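Local structure of enterochelin esterase (Salmonella enterica subsp. enterica serovar Typhimurium, 3MGA) at residues 178-183 with 263-268. The protein probably hydrolyses the ester bonds of ferric enterobactin, the iron-loaded siderophore, so that the bacterium can release and use the captured iron. Residues are numbered along the deposited sequence; the frame is centred on the assembly and turned at random.
Sequences WHSERL and QQELLP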
ATOM      1  N   TRP A 178      -2.776 -23.069   6.818  1.00 40.34           N
ATOM      2  CA  TRP A 178      -4.120 -23.356   6.331  1.00 40.65           C
ATOM      3  C   TRP A 178      -4.106 -24.114   4.999  1.00 41.89           C
ATOM      4  O   TRP A 178      -3.768 -23.558   3.954  1.00 40.93           O
ATOM      5  CB  TRP A 178      -4.963 -22.068   6.256  1.00 39.31           C
ATOM      6  CG  TRP A 178      -6.207 -22.226   5.454  1.00 38.30           C
ATOM      7  CD1 TRP A 178      -7.095 -23.258   5.514  1.00 39.72           C
ATOM      8  CD2 TRP A 178      -6.743 -21.291   4.514  1.00 36.89           C
ATOM      9  NE1 TRP A 178      -8.127 -23.048   4.628  1.00 40.29           N
ATOM     10  CE2 TRP A 178      -7.935 -21.843   4.005  1.00 36.48           C
ATOM     11  CE3 TRP A 178      -6.321 -20.048   4.038  1.00 36.26           C
ATOM     12  CZ2 TRP A 178      -8.711 -21.193   3.055  1.00 36.34           C
ATOM     13  CZ3 TRP A 178      -7.089 -19.404   3.090  1.00 36.76           C
ATOM     14  CH2 TRP A 178      -8.275 -19.979   2.608  1.00 36.92           C
ATOM     15  N   HIS A 179      -4.480 -25.392   5.072  1.00 44.04           N
ATOM     16  CA  HIS A 179      -4.553 -26.282   3.918  1.00 46.65           C
ATOM     17  C   HIS A 179      -5.982 -26.227   3.369  1.00 47.15           C
ATOM     18  O   HIS A 179      -6.929 -26.648   4.037  1.00 47.55           O
ATOM     19  CB  HIS A 179      -4.221 -27.717   4.329  1.00 48.93           C
ATOM     20  CG  HIS A 179      -2.948 -27.848   5.111  1.00 53.23           C
ATOM     21  ND1 HIS A 179      -1.706 -27.886   4.514  1.00 56.91           N
ATOM     22  CD2 HIS A 179      -2.729 -27.970   6.442  1.00 56.22           C
ATOM     23  CE1 HIS A 179      -0.777 -28.013   5.445  1.00 58.14           C
ATOM     24  NE2 HIS A 179      -1.371 -28.067   6.623  1.00 58.03           N
ATOM     25  N   SER A 180      -6.131 -25.707   2.154  1.00 46.24           N
ATOM     26  CA  SER A 180      -7.441 -25.551   1.530  1.00 45.59           C
ATOM     27  C   SER A 180      -7.782 -26.662   0.546  1.00 47.36           C
ATOM     28  O   SER A 180      -7.025 -26.923  -0.392  1.00 47.87           O
ATOM     29  CB  SER A 180      -7.484 -24.215   0.804  1.00 44.08           C
ATOM     30  OG  SER A 180      -8.700 -24.055   0.122  1.00 46.48           O
ATOM     31  N   GLU A 181      -8.928 -27.306   0.763  1.00 47.70           N
ATOM     32  CA  GLU A 181      -9.398 -28.374  -0.108  1.00 49.79           C
ATOM     33  C   GLU A 181     -10.037 -27.719  -1.338  1.00 49.50           C
ATOM     34  O   GLU A 181      -9.840 -28.162  -2.468  1.00 49.64           O
ATOM     35  CB  GLU A 181     -10.401 -29.278   0.629  1.00 51.68           C
ATOM     36  CG  GLU A 181     -10.779 -30.528  -0.146  1.00 57.81           C
ATOM     37  CD  GLU A 181     -11.771 -31.437   0.581  1.00 63.47           C
ATOM     38  OE1 GLU A 181     -12.156 -31.142   1.735  1.00 65.23           O
ATOM     39  OE2 GLU A 181     -12.166 -32.458  -0.022  1.00 65.50           O
ATOM     40  N   ARG A 182     -10.806 -26.660  -1.094  1.00 48.08           N
ATOM     41  CA  ARG A 182     -11.450 -25.868  -2.150  1.00 48.10           C
ATOM     42  C   ARG A 182     -10.406 -25.339  -3.147  1.00 46.36           C
ATOM     43  O   ARG A 182     -10.550 -25.501  -4.354  1.00 48.49           O
ATOM     44  CB  ARG A 182     -12.194 -24.701  -1.483  1.00 47.79           C
ATOM     45  CG  ARG A 182     -12.664 -23.533  -2.362  1.00 48.88           C
ATOM     46  CD  ARG A 182     -13.872 -23.802  -3.155  1.00 51.39           C
ATOM     47  NE  ARG A 182     -15.012 -24.159  -2.317  1.00 54.39           N
ATOM     48  CZ  ARG A 182     -16.226 -24.413  -2.792  1.00 54.22           C
ATOM     49  NH1 ARG A 182     -16.471 -24.307  -4.094  1.00 54.16           N
ATOM     50  NH2 ARG A 182     -17.204 -24.750  -1.964  1.00 56.28           N
ATOM     51  N   LEU A 183      -9.351 -24.716  -2.632  1.00 42.95           N
ATOM     52  CA  LEU A 183      -8.300 -24.146  -3.481  1.00 42.12           C
ATOM     53  C   LEU A 183      -7.250 -25.151  -3.927  1.00 42.68           C
ATOM     54  O   LEU A 183      -6.657 -24.999  -5.000  1.00 42.70           O
ATOM     55  CB  LEU A 183      -7.609 -22.982  -2.772  1.00 38.49           C
ATOM     56  CG  LEU A 183      -8.532 -21.802  -2.505  1.00 38.67           C
ATOM     57  CD1 LEU A 183      -7.854 -20.770  -1.622  1.00 32.72           C
ATOM     58  CD2 LEU A 183      -9.002 -21.190  -3.838  1.00 38.12           C
ATOM     59  N   GLN A 263     -14.530 -18.878   4.255  1.00 42.77           N
ATOM     60  CA  GLN A 263     -15.682 -19.022   5.145  1.00 45.37           C
ATOM     61  C   GLN A 263     -15.939 -20.458   5.622  1.00 47.42           C
ATOM     62  O   GLN A 263     -16.240 -20.676   6.801  1.00 47.27           O
ATOM     63  CB  GLN A 263     -16.932 -18.492   4.453  1.00 46.65           C
ATOM     64  CG  GLN A 263     -16.807 -17.049   4.031  1.00 47.45           C
ATOM     65  CD  GLN A 263     -18.005 -16.572   3.260  1.00 49.62           C
ATOM     66  OE1 GLN A 263     -19.130 -16.602   3.758  1.00 51.64           O
ATOM     67  NE2 GLN A 263     -17.769 -16.090   2.042  1.00 50.56           N
ATOM     68  N   GLN A 264     -15.810 -21.420   4.709  1.00 48.20           N
ATOM     69  CA  GLN A 264     -16.077 -22.837   4.997  1.00 51.17           C
ATOM     70  C   GLN A 264     -14.924 -23.605   5.653  1.00 50.05           C
ATOM     71  O   GLN A 264     -15.149 -24.568   6.393  1.00 51.92           O
ATOM     72  CB  GLN A 264     -16.446 -23.554   3.690  1.00 53.00           C
ATOM     73  CG  GLN A 264     -17.694 -23.010   2.989  1.00 55.59           C
ATOM     74  CD  GLN A 264     -17.888 -23.603   1.599  1.00 59.97           C
ATOM     75  OE1 GLN A 264     -16.931 -24.057   0.964  1.00 61.64           O
ATOM     76  NE2 GLN A 264     -19.123 -23.571   1.110  1.00 61.54           N
ATOM     77  N   GLU A 265     -13.701 -23.174   5.383  1.00 47.71           N
ATOM     78  CA  GLU A 265     -12.515 -23.850   5.887  1.00 46.55           C
ATOM     79  C   GLU A 265     -11.725 -23.048   6.929  1.00 44.21           C
ATOM     80  O   GLU A 265     -11.459 -23.554   8.018  1.00 45.16           O
ATOM     81  CB  GLU A 265     -11.579 -24.144   4.710  1.00 46.52           C
ATOM     82  CG  GLU A 265     -12.206 -24.926   3.549  1.00 49.25           C
ATOM     83  CD  GLU A 265     -11.347 -24.889   2.285  1.00 50.04           C
ATOM     84  OE1 GLU A 265     -10.385 -24.087   2.229  1.00 48.72           O
ATOM     85  OE2 GLU A 265     -11.643 -25.645   1.339  1.00 53.43           O
ATOM     86  N   LEU A 266     -11.362 -21.807   6.595  1.00 40.92           N
ATOM     87  CA  LEU A 266     -10.517 -20.977   7.464  1.00 39.31           C
ATOM     88  C   LEU A 266     -11.176 -20.425   8.730  1.00 40.22           C
ATOM     89  O   LEU A 266     -10.676 -20.654   9.831  1.00 41.51           O
ATOM     90  CB  LEU A 266      -9.905 -19.818   6.661  1.00 37.25           C
ATOM     91  CG  LEU A 266      -8.944 -18.900   7.420  1.00 35.65           C
ATOM     92  CD1 LEU A 266      -7.757 -19.698   7.956  1.00 34.65           C
ATOM     93  CD2 LEU A 266      -8.475 -17.744   6.545  1.00 31.74           C
ATOM     94  N   LEU A 267     -12.281 -19.697   8.577  1.00 40.49           N
ATOM     95  CA  LEU A 267     -12.969 -19.096   9.725  1.00 39.58           C
ATOM     96  C   LEU A 267     -13.351 -20.069  10.834  1.00 40.51           C
ATOM     97  O   LEU A 267     -13.277 -19.705  12.012  1.00 38.76           O
ATOM     98  CB  LEU A 267     -14.203 -18.290   9.286  1.00 40.33           C
ATOM     99  CG  LEU A 267     -13.936 -17.042   8.429  1.00 38.84           C
ATOM    100  CD1 LEU A 267     -15.193 -16.173   8.374  1.00 39.20           C
ATOM    101  CD2 LEU A 267     -12.788 -16.228   8.980  1.00 35.22           C
ATOM    102  N   PRO A 268     -13.782 -21.295  10.479  1.00 41.71           N
ATOM    103  CA  PRO A 268     -14.120 -22.244  11.552  1.00 43.52           C
ATOM    104  C   PRO A 268     -12.861 -22.699  12.299  1.00 43.68           C
ATOM    105  O   PRO A 268     -12.903 -22.941  13.500  1.00 43.43           O
ATOM    106  CB  PRO A 268     -14.799 -23.402  10.808  1.00 44.44           C
ATOM    107  CG  PRO A 268     -15.291 -22.792   9.541  1.00 45.18           C
ATOM    108  CD  PRO A 268     -14.231 -21.786   9.168  1.00 42.38           C
TER
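The hairpin turn between the first two strands of an alpha/beta-hydrolase sheet meets a helix packed on that sheet through one carboxylate, Glu-265, and one indole, Trp-178. Strand 174-180 lies at the edge of the sheet, and its residues 178-180 run nearly antiparallel to the helical segment 263-268. Residues 180-183 form an ST motif in which Ser-180 OG accepts the backbone N-H of Leu-183 at 2.9 Å from N. The same hydroxyl donates to Glu-265 OE1 across 2.7 Å, meeting the syn lone pair. The other oxygen, OE2, takes the backbone N of Arg-182 at 2.8 Å, again on its syn side and in a nearly straight hydrogen bond (N-H...O angle 162°), while Glu-181 N adds a weak, bent one. Glu-265 can span the gap because its chain is extended beyond CG. Its carboxylate is turned 69° from the indole plane, and OE1 also lies at the ring edge, 3.4 Å from Trp-178 CZ2. The indole is sandwiched: Ser-180 CB sits over one face, near the rim, and Leu-266 CB over the other, 4.0 Å from the six-membered centroid in a CH-pi contact. With CG anti to the backbone N (chi1 165°), the Trp-178 ring lies against the helix, where Val-262 also touches it. At the solvent-facing margin Arg-182, bent at chi2 and chi3, donates a hydrogen bond from NH2 to a lone pair of Gln-264 OE1 at 3.0 Å, in the carbonyl plane but tilted from the plane of its own guanidinium. Because the hydroxyl of Ser-180 holds OE1 and backbone N-H groups of the turn hold OE2, the carboxylate is restrained in its rotation, and these donors would be expected to stabilise its ionised form beside the buried indole.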